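Local coordinates for protein putative aminopeptidase (Leishmania major, PDB 5NTH) that probably acts as a manganese-dependent M17 leucyl aminopeptidase that removes residues from the N-terminus of peptides, and is captured here with the inhibitor actinonin, at residues Val301-Cys304 and Leu309-Ala312; Met315-Thr320 and Pro516-Ala521; Ala359-Gly364 and Asp388-Ile393; Ala487-Gly492 and His510-Tyr515. All blocks are in the same frame, centred on the assembly; numbering follows the deposited sequence.

Contact 1 (Val301-Cys304 and Leu309-Ala312). With MN (manganese (II) ion), chain D; BB2 (actinonin), chain E.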
loop_
_atom_site.group_PDB
_atom_site.type_symbol
_atom_site.label_atom_id
_atom_site.label_comp_id
_atom_site.label_asym_id
_atom_site.label_seq_id
_atom_site.Cartn_x
_atom_site.Cartn_y
_atom_site.Cartn_z
ATOM N N VAL A 301 -25.097 12.225 -6.354
ATOM C CA VAL A 301 -25.951 11.254 -5.654
ATOM C C VAL A 301 -25.191 10.003 -5.234
ATOM O O VAL A 301 -25.507 9.374 -4.214
ATOM C CB VAL A 301 -27.201 10.868 -6.453
ATOM C CG1 VAL A 301 -28.088 12.097 -6.605
ATOM C CG2 VAL A 301 -26.857 10.200 -7.789
ATOM N N TYR A 302 -24.187 9.657 -6.033
ATOM C CA TYR A 302 -23.204 8.705 -5.610
ATOM C C TYR A 302 -21.876 8.994 -6.267
ATOM O O TYR A 302 -21.820 9.239 -7.478
ATOM C CB TYR A 302 -23.673 7.313 -5.958
ATOM C CG TYR A 302 -22.871 6.274 -5.270
ATOM C CD1 TYR A 302 -22.875 6.173 -3.889
ATOM C CD2 TYR A 302 -22.086 5.401 -5.987
ATOM C CE1 TYR A 302 -22.124 5.203 -3.238
ATOM C CE2 TYR A 302 -21.341 4.430 -5.351
ATOM C CZ TYR A 302 -21.348 4.343 -3.981
ATOM O OH TYR A 302 -20.613 3.364 -3.362
ATOM N N ASP A 303 -20.813 8.975 -5.463
ATOM C CA ASP A 303 -19.459 9.202 -5.966
ATOM C C ASP A 303 -18.660 7.934 -5.860
ATOM O O ASP A 303 -18.103 7.633 -4.807
ATOM C CB ASP A 303 -18.741 10.337 -5.210
ATOM C CG ASP A 303 -17.436 10.727 -5.875
ATOM O OD1 ASP A 303 -17.250 10.252 -7.017
ATOM O OD2 ASP A 303 -16.596 11.504 -5.307
ATOM N N CYS A 304 -18.562 7.196 -6.957
ATOM C CA CYS A 304 -17.748 5.972 -6.946
ATOM C C CYS A 304 -16.258 6.284 -7.156
ATOM O O CYS A 304 -15.396 5.451 -6.929
ATOM C CB CYS A 304 -18.300 4.940 -7.945
ATOM S SG CYS A 304 -17.527 4.891 -9.558
ATOM N N LEU A 309 -11.160 5.236 -9.283
ATOM C CA LEU A 309 -12.134 4.551 -8.493
ATOM C C LEU A 309 -11.591 4.534 -7.082
ATOM O O LEU A 309 -10.418 4.296 -6.871
ATOM C CB LEU A 309 -12.365 3.154 -9.042
ATOM C CG LEU A 309 -13.353 2.224 -8.332
ATOM C CD1 LEU A 309 -14.808 2.642 -8.484
ATOM C CD2 LEU A 309 -13.149 0.815 -8.859
ATOM N N LYS A 310 -12.453 4.887 -6.140
ATOM C CA LYS A 310 -12.149 4.865 -4.731
ATOM C C LYS A 310 -12.062 3.430 -4.237
ATOM O O LYS A 310 -12.778 2.543 -4.748
ATOM C CB LYS A 310 -13.280 5.535 -3.942
ATOM C CG LYS A 310 -13.440 7.042 -4.099
ATOM C CD LYS A 310 -14.584 7.493 -3.193
ATOM C CE LYS A 310 -14.360 8.862 -2.595
ATOM N NZ LYS A 310 -14.722 9.872 -3.608
ATOM N N PRO A 311 -11.221 3.205 -3.208
ATOM C CA PRO A 311 -11.270 1.943 -2.473
ATOM C C PRO A 311 -12.572 1.797 -1.688
ATOM O O PRO A 311 -13.270 2.796 -1.444
ATOM C CB PRO A 311 -10.066 2.027 -1.517
ATOM C CG PRO A 311 -9.219 3.132 -2.023
ATOM C CD PRO A 311 -10.147 4.084 -2.709
ATOM N N ALA A 312 -12.861 0.549 -1.305
ATOM C CA ALA A 312 -14.076 0.145 -0.566
ATOM C C ALA A 312 -14.418 1.022 0.641
ATOM O O ALA A 312 -15.567 1.387 0.824
ATOM C CB ALA A 312 -13.936 -1.297 -0.109
HETATM MN MN MN D . -15.035 12.613 -5.671
HETATM C C5 BB2 E . -12.891 13.807 -2.099
HETATM C C3 BB2 E . -13.873 13.530 -3.197
HETATM O O4 BB2 E . -13.886 12.422 -3.655
HETATM N N1 BB2 E . -14.728 14.453 -3.616
HETATM O O2 BB2 E . -15.662 14.128 -4.626
HETATM C C6 BB2 E . -11.474 13.691 -2.645
HETATM C C12 BB2 E . -10.572 13.360 -1.500
HETATM O O13 BB2 E . -10.134 14.268 -0.847
HETATM C C7 BB2 E . -11.086 15.005 -3.338
HETATM C C8 BB2 E . -9.649 15.046 -3.846
HETATM C C9 BB2 E . -9.423 14.093 -5.011
HETATM C C10 BB2 E . -8.250 13.164 -4.750
HETATM C C11 BB2 E . -6.928 13.901 -4.874
HETATM N N14 BB2 E . -10.303 12.091 -1.223
HETATM C C15 BB2 E . -9.461 11.726 -0.089
HETATM C C16 BB2 E . -9.970 10.444 0.613
HETATM C C18 BB2 E . -8.872 9.547 1.204
HETATM C C17 BB2 E . -10.995 10.805 1.706
HETATM C C19 BB2 E . -8.016 11.732 -0.527
HETATM O O20 BB2 E . -7.374 12.712 -0.207
HETATM N N21 BB2 E . -7.452 10.726 -1.232
HETATM C C22 BB2 E . -6.006 10.475 -1.146
HETATM C C23 BB2 E . -8.051 9.735 -2.140
HETATM C C24 BB2 E . -7.063 8.573 -2.251
HETATM C C25 BB2 E . -5.809 8.993 -1.507
HETATM C C26 BB2 E . -5.328 11.391 -2.177
HETATM O O27 BB2 E . -5.440 12.776 -1.818
#
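Asp303 and Lys310 bring their charged ends together beside a manganese ion, across a short excursion of the chain in the catalytic domain. Metal chemistry dominates. OD2 of Asp303 binds the ion at 1.9 Å, and the hydroxamate of actinonin chelates the same ion through O2 and O4. With CG of Asp303 anti to the backbone N (chi1 -170°), the carboxylate extends from strand 302-303 to the metal, while OD1 accepts hydrogen bonds from Gly305 N and Asn361 ND2.

The polar contacts centre on the lysine. Its side chain crosses that of Asp303 at about a right angle, and the bends at chi3 and chi4 bring NZ to 3.0 Å from OD2 of Asp303. NZ also hydrogen-bonds to O4 of actinonin at 2.7 Å, and it forms a salt bridge with Asp388. The backbone sets the register of the two segments: Lys310 N donates to Cys304 O at 3.1 Å, nearly straight at 169° and in the carbonyl plane.

Apolar contact is smaller. CD1 of Leu309 lies 3.7 Å from SG of Cys304, beside the interface with neighbouring subunits.

NZ thus sits among the metal ligands, where its positive charge would partly offset the two carboxylates gathered round the metal. Bonded to O4, the lysine probably helps to polarise the hydroxamate carbonyl that also chelates the manganese.

Contact 2 (Met315-Thr320 and Pro516-Ala521)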
loop_
_atom_site.group_PDB
_atom_site.type_symbol
_atom_site.label_atom_id
_atom_site.label_comp_id
_atom_site.label_asym_id
_atom_site.label_seq_id
_atom_site.Cartn_x
_atom_site.Cartn_y
_atom_site.Cartn_z
ATOM N N MET A 315 -15.218 4.677 -0.263
ATOM C CA MET A 315 -16.405 4.718 -1.109
ATOM C C MET A 315 -17.741 4.571 -0.351
ATOM O O MET A 315 -18.758 5.106 -0.803
ATOM C CB MET A 315 -16.273 3.638 -2.147
ATOM C CG MET A 315 -17.223 3.770 -3.290
ATOM S SD MET A 315 -16.737 2.645 -4.603
ATOM C CE MET A 315 -18.366 2.494 -5.311
ATOM N N THR A 316 -17.791 3.900 0.778
ATOM C CA THR A 316 -19.029 3.871 1.519
ATOM C C THR A 316 -19.328 5.259 2.069
ATOM O O THR A 316 -18.425 6.001 2.342
ATOM C CB THR A 316 -19.016 2.861 2.673
ATOM O OG1 THR A 316 -17.697 2.690 3.138
ATOM C CG2 THR A 316 -19.516 1.557 2.228
ATOM N N ASN A 317 -20.606 5.589 2.191
ATOM C CA ASN A 317 -21.040 6.886 2.652
ATOM C C ASN A 317 -21.059 7.940 1.557
ATOM O O ASN A 317 -21.316 9.056 1.816
ATOM C CB ASN A 317 -20.192 7.316 3.836
ATOM C CG ASN A 317 -20.975 8.042 4.906
ATOM O OD1 ASN A 317 -22.101 7.720 5.202
ATOM N ND2 ASN A 317 -20.355 9.024 5.495
ATOM N N MET A 318 -20.826 7.555 0.320
ATOM C CA MET A 318 -20.881 8.477 -0.794
ATOM C C MET A 318 -22.273 8.630 -1.357
ATOM O O MET A 318 -22.485 9.271 -2.329
ATOM C CB MET A 318 -19.908 8.046 -1.861
ATOM C CG MET A 318 -18.473 8.115 -1.418
ATOM S SD MET A 318 -17.828 9.740 -1.177
ATOM C CE MET A 318 -17.962 9.956 0.553
ATOM N N LYS A 319 -23.184 7.940 -0.712
ATOM C CA LYS A 319 -24.548 8.253 -0.439
ATOM C C LYS A 319 -24.721 9.719 -0.124
ATOM O O LYS A 319 -25.617 10.343 -0.567
ATOM C CB LYS A 319 -24.867 7.498 0.822
ATOM C CG LYS A 319 -26.250 6.994 1.040
ATOM C CD LYS A 319 -26.404 6.827 2.524
ATOM C CE LYS A 319 -26.880 5.458 2.934
ATOM N NZ LYS A 319 -27.151 5.359 4.395
ATOM N N THR A 320 -23.847 10.224 0.701
ATOM C CA THR A 320 -23.948 11.532 1.279
ATOM C C THR A 320 -23.261 12.588 0.479
ATOM O O THR A 320 -23.254 13.746 0.867
ATOM C CB THR A 320 -23.325 11.572 2.693
ATOM O OG1 THR A 320 -21.896 11.444 2.633
ATOM C CG2 THR A 320 -23.939 10.480 3.580
ATOM N N PRO A 516 -18.928 17.286 8.394
ATOM C CA PRO A 516 -20.090 17.674 9.244
ATOM C C PRO A 516 -21.481 17.187 8.760
ATOM O O PRO A 516 -22.441 17.162 9.539
ATOM C CB PRO A 516 -20.028 19.207 9.253
ATOM C CG PRO A 516 -18.672 19.567 8.754
ATOM C CD PRO A 516 -18.217 18.458 7.861
ATOM N N THR A 517 -21.555 16.780 7.494
ATOM C CA THR A 517 -22.779 16.335 6.888
ATOM C C THR A 517 -23.284 15.008 7.448
ATOM O O THR A 517 -24.417 14.643 7.201
ATOM C CB THR A 517 -22.597 16.160 5.369
ATOM O OG1 THR A 517 -23.823 16.405 4.697
ATOM C CG2 THR A 517 -22.114 14.722 4.990
ATOM N N SER A 518 -22.425 14.260 8.120
ATOM C CA SER A 518 -22.807 12.983 8.683
ATOM C C SER A 518 -21.979 12.635 9.876
ATOM O O SER A 518 -20.904 13.156 10.077
ATOM C CB SER A 518 -22.680 11.832 7.675
ATOM O OG SER A 518 -21.369 11.289 7.640
ATOM N N ASN A 519 -22.523 11.724 10.662
ATOM C CA ASN A 519 -21.853 11.166 11.806
ATOM C C ASN A 519 -22.250 9.673 11.958
ATOM O O ASN A 519 -22.798 9.079 11.030
ATOM C CB ASN A 519 -22.207 12.011 13.016
ATOM C CG ASN A 519 -23.680 11.924 13.386
ATOM O OD1 ASN A 519 -24.335 10.884 13.246
ATOM N ND2 ASN A 519 -24.200 13.007 13.870
ATOM N N THR A 520 -21.999 9.079 13.123
ATOM C CA THR A 520 -22.261 7.647 13.333
ATOM C C THR A 520 -23.665 7.243 12.906
ATOM O O THR A 520 -23.873 6.259 12.208
ATOM C CB THR A 520 -22.117 7.260 14.810
ATOM O OG1 THR A 520 -20.799 7.592 15.271
ATOM C CG2 THR A 520 -22.409 5.729 15.014
ATOM N N ALA A 521 -24.625 8.021 13.353
ATOM C CA ALA A 521 -26.020 7.730 13.119
ATOM C C ALA A 521 -26.435 8.021 11.687
ATOM O O ALA A 521 -27.490 7.556 11.281
ATOM C CB ALA A 521 -26.877 8.531 14.083
#
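Asn317 and Ser518 join a type II beta turn, Met315 to Met318, to the small antiparallel hairpin built from strands 518-519 and 522-523. Asn317 occupies the third position of the turn, where a type II turn calls for a positive phi, here 83°. Its amide reaches across from there: ND2 donates to OG of Ser518 at 3.3 Å, with an N-H...O angle of 160° and the hydroxyl oxygen almost in the amide plane. This is a long bond, but a well directed one.

The backbone oxygen of Asn317 is occupied within its own segment. Thr320 gives it two donors, its N at 3.0 Å and its OG1 at 2.6 Å, the hydroxyl approaching almost along the C=O axis. Thr320 can do this because OG1 sits between its backbone N and carbonyl carbon (chi1 70°), which turns the hydroxyl back over the turn. CG2 of Thr517 then rests against the same side chain, 4.0 Å from OG1 and 4.1 Å from CB of Thr320. The apolar part of the contact is therefore a light touch between two threonines, beside a polar pair at the more accessible end.

The loop 315-320 follows helix 312-315 and leads into helix 323-341, with the manganese ligand Asp321 next in sequence after Thr320. Asp371 of a neighbouring subunit makes weak hydrogen bonds to the backbone N of Asn317 and Lys319, while Thr517 pairs through its backbone with Thr524 in the stretch after strand 522-523.

Contact 3 (Ala359-Gly364 and Asp388-Ile393). With MN (manganese (II) ion), chain D; MN (manganese (II) ion), chain C; BB2 (actinonin), chain E; BCT (bicarbonate ion), chain B.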
loop_
_atom_site.group_PDB
_atom_site.type_symbol
_atom_site.label_atom_id
_atom_site.label_comp_id
_atom_site.label_asym_id
_atom_site.label_seq_id
_atom_site.Cartn_x
_atom_site.Cartn_y
_atom_site.Cartn_z
ATOM N N ALA A 359 -25.910 14.661 -10.510
ATOM C CA ALA A 359 -25.161 13.674 -11.292
ATOM C C ALA A 359 -24.686 12.549 -10.409
ATOM O O ALA A 359 -24.439 12.778 -9.231
ATOM C CB ALA A 359 -23.941 14.318 -11.923
ATOM N N GLU A 360 -24.549 11.344 -10.978
ATOM C CA GLU A 360 -23.750 10.279 -10.329
ATOM C C GLU A 360 -22.416 10.237 -11.026
ATOM O O GLU A 360 -22.374 10.240 -12.247
ATOM C CB GLU A 360 -24.377 8.874 -10.395
ATOM C CG GLU A 360 -23.426 7.785 -9.838
ATOM C CD GLU A 360 -24.028 6.396 -9.601
ATOM O OE1 GLU A 360 -25.260 6.298 -9.441
ATOM O OE2 GLU A 360 -23.260 5.388 -9.544
ATOM N N ASN A 361 -21.338 10.209 -10.246
ATOM C CA ASN A 361 -19.999 9.910 -10.767
ATOM C C ASN A 361 -19.768 8.385 -10.821
ATOM O O ASN A 361 -19.375 7.743 -9.828
ATOM C CB ASN A 361 -18.912 10.584 -9.927
ATOM C CG ASN A 361 -17.578 10.646 -10.654
ATOM O OD1 ASN A 361 -17.515 10.481 -11.873
ATOM N ND2 ASN A 361 -16.509 10.884 -9.915
ATOM N N ALA A 362 -20.041 7.821 -11.991
ATOM C CA ALA A 362 -20.069 6.383 -12.182
ATOM C C ALA A 362 -18.883 5.999 -13.035
ATOM O O ALA A 362 -18.300 6.850 -13.707
ATOM C CB ALA A 362 -21.369 5.959 -12.837
ATOM N N ILE A 363 -18.526 4.719 -12.994
ATOM C CA ILE A 363 -17.303 4.210 -13.649
ATOM C C ILE A 363 -17.726 3.267 -14.766
ATOM O O ILE A 363 -18.664 2.491 -14.599
ATOM C CB ILE A 363 -16.334 3.535 -12.654
ATOM C CG1 ILE A 363 -15.090 2.996 -13.387
ATOM C CG2 ILE A 363 -17.028 2.424 -11.890
ATOM C CD1 ILE A 363 -14.071 2.284 -12.507
ATOM N N GLY A 364 -17.042 3.349 -15.907
ATOM C CA GLY A 364 -17.487 2.650 -17.115
ATOM C C GLY A 364 -16.865 3.148 -18.409
ATOM O O GLY A 364 -15.963 3.977 -18.384
ATOM N N ASP A 388 -12.012 11.706 -9.580
ATOM C CA ASP A 388 -12.660 11.771 -8.279
ATOM C C ASP A 388 -12.829 13.186 -7.691
ATOM O O ASP A 388 -13.542 13.349 -6.667
ATOM C CB ASP A 388 -11.945 10.874 -7.280
ATOM C CG ASP A 388 -12.783 10.586 -6.078
ATOM O OD1 ASP A 388 -14.001 10.976 -6.019
ATOM O OD2 ASP A 388 -12.201 10.005 -5.153
ATOM N N ALA A 389 -12.203 14.184 -8.323
ATOM C CA ALA A 389 -12.524 15.581 -8.073
ATOM C C ALA A 389 -13.573 16.042 -9.069
ATOM O O ALA A 389 -13.356 16.877 -9.921
ATOM C CB ALA A 389 -11.293 16.446 -8.117
ATOM N N GLU A 390 -14.739 15.459 -8.916
ATOM C CA GLU A 390 -15.898 15.705 -9.746
ATOM C C GLU A 390 -16.789 16.856 -9.223
ATOM O O GLU A 390 -17.600 17.402 -9.957
ATOM C CB GLU A 390 -16.699 14.398 -9.807
ATOM C CG GLU A 390 -17.658 14.113 -8.632
ATOM C CD GLU A 390 -17.017 13.927 -7.242
ATOM O OE1 GLU A 390 -15.815 13.564 -7.137
ATOM O OE2 GLU A 390 -17.734 14.122 -6.210
ATOM N N GLY A 391 -16.665 17.170 -7.934
ATOM C CA GLY A 391 -17.497 18.188 -7.284
ATOM C C GLY A 391 -17.224 19.573 -7.819
ATOM O O GLY A 391 -18.128 20.233 -8.302
ATOM N N ARG A 392 -15.966 19.999 -7.720
ATOM C CA ARG A 392 -15.406 21.141 -8.446
ATOM C C ARG A 392 -16.043 21.401 -9.803
ATOM O O ARG A 392 -16.367 22.534 -10.131
ATOM C CB ARG A 392 -13.954 20.805 -8.798
ATOM C CG ARG A 392 -12.946 21.033 -7.714
ATOM C CD ARG A 392 -11.711 20.214 -7.945
ATOM N NE ARG A 392 -11.411 19.634 -6.655
ATOM C CZ ARG A 392 -10.350 19.896 -5.891
ATOM N NH1 ARG A 392 -10.265 19.303 -4.695
ATOM N NH2 ARG A 392 -9.352 20.706 -6.296
ATOM N N ILE A 393 -16.126 20.336 -10.607
ATOM C CA ILE A 393 -16.477 20.451 -11.991
ATOM C C ILE A 393 -17.929 20.738 -12.180
ATOM O O ILE A 393 -18.288 21.671 -12.867
ATOM C CB ILE A 393 -16.136 19.201 -12.776
ATOM C CG1 ILE A 393 -14.606 19.101 -12.928
ATOM C CG2 ILE A 393 -16.787 19.275 -14.145
ATOM C CD1 ILE A 393 -14.110 17.820 -13.559
HETATM MN MN MN D . -15.035 12.613 -5.671
HETATM MN MN MN C . -17.568 13.817 -4.333
HETATM C C5 BB2 E . -12.891 13.807 -2.099
HETATM C C3 BB2 E . -13.873 13.530 -3.197
HETATM O O4 BB2 E . -13.886 12.422 -3.655
HETATM N N1 BB2 E . -14.728 14.453 -3.616
HETATM O O2 BB2 E . -15.662 14.128 -4.626
HETATM C C6 BB2 E . -11.474 13.691 -2.645
HETATM C C12 BB2 E . -10.572 13.360 -1.500
HETATM O O13 BB2 E . -10.134 14.268 -0.847
HETATM C C7 BB2 E . -11.086 15.005 -3.338
HETATM C C8 BB2 E . -9.649 15.046 -3.846
HETATM C C9 BB2 E . -9.423 14.093 -5.011
HETATM C C10 BB2 E . -8.250 13.164 -4.750
HETATM C C11 BB2 E . -6.928 13.901 -4.874
HETATM N N14 BB2 E . -10.303 12.091 -1.223
HETATM C C15 BB2 E . -9.461 11.726 -0.089
HETATM C C16 BB2 E . -9.970 10.444 0.613
HETATM C C18 BB2 E . -8.872 9.547 1.204
HETATM C C17 BB2 E . -10.995 10.805 1.706
HETATM C C19 BB2 E . -8.016 11.732 -0.527
HETATM O O20 BB2 E . -7.374 12.712 -0.207
HETATM N N21 BB2 E . -7.452 10.726 -1.232
HETATM C C22 BB2 E . -6.006 10.475 -1.146
HETATM C C23 BB2 E . -8.051 9.735 -2.140
HETATM C C24 BB2 E . -7.063 8.573 -2.251
HETATM C C25 BB2 E . -5.809 8.993 -1.507
HETATM C C26 BB2 E . -5.328 11.391 -2.177
HETATM O O27 BB2 E . -5.440 12.776 -1.818
HETATM C C BCT B . -13.881 17.604 -5.625
HETATM O O1 BCT B . -14.873 17.811 -6.325
HETATM O O2 BCT B . -12.940 18.410 -5.532
HETATM O O3 BCT B . -13.828 16.455 -4.982
#
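Asn361 meets Glu390 where the end of strand 349-361 abuts the segment Asp388-Ile393, which belongs to the M17 aminopeptidase signature at 386-393 (NTDAEGRI) that leads into helix 391-404. Along the strand, Ala359 pairs through its backbone with Gly299 and Val301. Glu360 points away from the signature, and its carboxylate forms a salt bridge with Arg369 of a neighbouring subunit. Asn361 is the residue that turns inward. Its CG is anti to the backbone N (chi1 -163°), which carries the amide over the aliphatic part of Glu390: ND2 lies 3.5 Å from CB and 3.7 Å from CG, and the amide and carboxylate planes are 25° apart. The same ND2 hydrogen-bonds to Thr387 O, tying the strand to the signature, and through its bond to Asp303 Asn361 is a second-shell residue that helps to position that metal ligand. Further on, Ile363 packs against leucines of two neighbouring subunits.

The carboxylate of Glu390 and the neighbouring Asp388 form part of the dinuclear site. Asp388 grips one manganese twice, through its backbone O at 1.9 Å and OD1 at 2.0 Å, while Lys310 pairs with its carboxylate. The second ion is completed by groups that include Lys298 and Asp321. A bicarbonate, probably from the crystallisation liquor, lies beside Ala389-Arg392, but its exact position is doubtful. Actinonin bridges the two ions through O2, and so does the Glu390 carboxylate, whose OE1 binds one manganese and whose OE2 binds the other, each at 1.9 Å.

Contact 4 (Ala487-Gly492 and His510-Tyr515)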
loop_
_atom_site.group_PDB
_atom_site.type_symbol
_atom_site.label_atom_id
_atom_site.label_comp_id
_atom_site.label_asym_id
_atom_site.label_seq_id
_atom_site.Cartn_x
_atom_site.Cartn_y
_atom_site.Cartn_z
ATOM N N ALA A 487 -3.054 23.071 0.550
ATOM C CA ALA A 487 -4.271 23.712 1.058
ATOM C C ALA A 487 -5.510 23.230 0.305
ATOM O O ALA A 487 -6.148 23.988 -0.438
ATOM C CB ALA A 487 -4.131 25.228 0.967
ATOM N N GLY A 488 -5.831 21.965 0.528
ATOM C CA GLY A 488 -6.709 21.214 -0.322
ATOM C C GLY A 488 -8.129 21.697 -0.383
ATOM O O GLY A 488 -8.723 21.665 -1.457
ATOM N N SER A 489 -8.693 22.136 0.745
ATOM C CA SER A 489 -10.070 22.651 0.730
ATOM C C SER A 489 -10.168 23.972 0.010
ATOM O O SER A 489 -11.139 24.172 -0.706
ATOM C CB SER A 489 -10.754 22.753 2.117
ATOM O OG SER A 489 -12.146 23.064 1.926
ATOM N N SER A 490 -9.193 24.859 0.177
ATOM C CA SER A 490 -9.219 26.136 -0.541
ATOM C C SER A 490 -9.115 25.913 -2.040
ATOM O O SER A 490 -9.816 26.552 -2.817
ATOM C CB SER A 490 -8.091 27.041 -0.121
ATOM O OG SER A 490 -7.766 26.873 1.245
ATOM N N CYS A 491 -8.235 25.002 -2.443
ATOM C CA CYS A 491 -8.057 24.699 -3.857
ATOM C C CYS A 491 -9.397 24.248 -4.482
ATOM O O CYS A 491 -9.713 24.573 -5.628
ATOM C CB CYS A 491 -6.894 23.668 -4.062
ATOM S SG CYS A 491 -5.192 24.321 -3.767
ATOM N N GLY A 492 -10.203 23.535 -3.705
ATOM C CA GLY A 492 -11.506 23.129 -4.173
ATOM C C GLY A 492 -12.399 24.314 -4.400
ATOM O O GLY A 492 -13.095 24.387 -5.397
ATOM N N HIS A 510 -17.873 29.787 -0.206
ATOM C CA HIS A 510 -17.819 28.361 -0.448
ATOM C C HIS A 510 -17.764 27.624 0.854
ATOM O O HIS A 510 -16.840 27.843 1.621
ATOM C CB HIS A 510 -16.587 28.056 -1.241
ATOM C CG HIS A 510 -16.357 26.600 -1.487
ATOM N ND1 HIS A 510 -16.945 25.920 -2.528
ATOM C CD2 HIS A 510 -15.553 25.714 -0.866
ATOM C CE1 HIS A 510 -16.536 24.668 -2.521
ATOM N NE2 HIS A 510 -15.681 24.520 -1.529
ATOM N N VAL A 511 -18.752 26.760 1.093
ATOM C CA VAL A 511 -18.797 25.968 2.319
ATOM C C VAL A 511 -18.539 24.496 2.029
ATOM O O VAL A 511 -19.330 23.804 1.384
ATOM C CB VAL A 511 -20.127 26.124 3.068
ATOM C CG1 VAL A 511 -20.046 25.424 4.418
ATOM C CG2 VAL A 511 -20.450 27.585 3.276
ATOM N N ASP A 512 -17.409 24.023 2.526
ATOM C CA ASP A 512 -17.001 22.635 2.338
ATOM C C ASP A 512 -17.379 21.813 3.554
ATOM O O ASP A 512 -16.699 21.842 4.544
ATOM C CB ASP A 512 -15.490 22.559 2.089
ATOM C CG ASP A 512 -15.025 21.184 1.672
ATOM O OD1 ASP A 512 -15.840 20.239 1.559
ATOM O OD2 ASP A 512 -13.814 21.066 1.442
ATOM N N MET A 513 -18.439 21.042 3.441
ATOM C CA MET A 513 -18.994 20.371 4.608
ATOM C C MET A 513 -18.979 18.863 4.437
ATOM O O MET A 513 -19.935 18.190 4.725
ATOM C CB MET A 513 -20.393 20.919 4.967
ATOM C CG MET A 513 -21.235 21.496 3.850
ATOM S SD MET A 513 -21.765 20.261 2.690
ATOM C CE MET A 513 -23.196 19.669 3.603
ATOM N N ALA A 514 -17.852 18.327 4.017
ATOM C CA ALA A 514 -17.766 16.891 3.772
ATOM C C ALA A 514 -17.987 16.020 5.040
ATOM O O ALA A 514 -18.825 15.134 5.018
ATOM C CB ALA A 514 -16.447 16.561 3.107
ATOM N N TYR A 515 -17.258 16.296 6.121
ATOM C CA TYR A 515 -17.407 15.569 7.389
ATOM C C TYR A 515 -18.617 15.985 8.272
ATOM O O TYR A 515 -19.283 15.125 8.816
ATOM C CB TYR A 515 -16.078 15.553 8.174
ATOM C CG TYR A 515 -15.087 14.705 7.437
ATOM C CD1 TYR A 515 -14.374 15.215 6.342
ATOM C CD2 TYR A 515 -14.947 13.356 7.729
ATOM C CE1 TYR A 515 -13.526 14.408 5.605
ATOM C CE2 TYR A 515 -14.091 12.548 6.987
ATOM C CZ TYR A 515 -13.385 13.075 5.925
ATOM O OH TYR A 515 -12.533 12.265 5.201
#
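Ser489 and Asp512 link the first turn of helix 488-497 to the end of strand 508-512 in the large mixed sheet of the catalytic domain. Both side chains adopt the same extended first torsion. OG of the serine lies anti to its own backbone N (chi1 -171°), and CG of the aspartate does likewise (chi1 -171°); these torsions carry the hydroxyl and the carboxylate toward each other. The result is a short hydrogen bond, OG of Ser489 to OD2 of Asp512 at 2.6 Å, made to the anti lone pair of OD2, away from OD1. That lone pair lies on the CB side of OD2, which is why OG also comes 3.4 Å from CB of Asp512.

Two residues earlier on the strand, His510 projects toward the same helix. Its NE2 comes 4.4 Å from C of Gly492, where the helix offers backbone in place of a side chain, while ND1 is bound by Asp415 on the neighbouring strand 412-417. At the helix start, Ala487 and Gly488 make backbone hydrogen bonds with another subunit.

The carboxylate of Asp512 is buried and well satisfied: OD2 is also hydrogen-bonded with Thr420 OG1, and OD1 takes Leu419 N. With three such partners it probably remains ionised, and Ser489 probably helps to hold the aspartate that binds Leu419 and Thr420, both part of the actinonin pocket.

The four contacts show how chemistry follows position within one catalytic domain. Contacts 1 and 3 are buried, with centres only 9 Å apart, and are joined by a shared manganese ion and actinonin. Charge and metal carry contact 1, whereas in contact 3 a neutral amide packs on the aliphatic part of a metal ligand. Contact 4 is equally buried but lies further from the metals, using a neutral donor and a carboxylate to join helix and sheet; it meets contact 3 where Arg392 packs on Gly492. Contact 2, the more accessible one, relies on an amide, hydroxyls and light threonine packing. It touches contact 1 through Met315 and Met318 and continues the chain from contact 4.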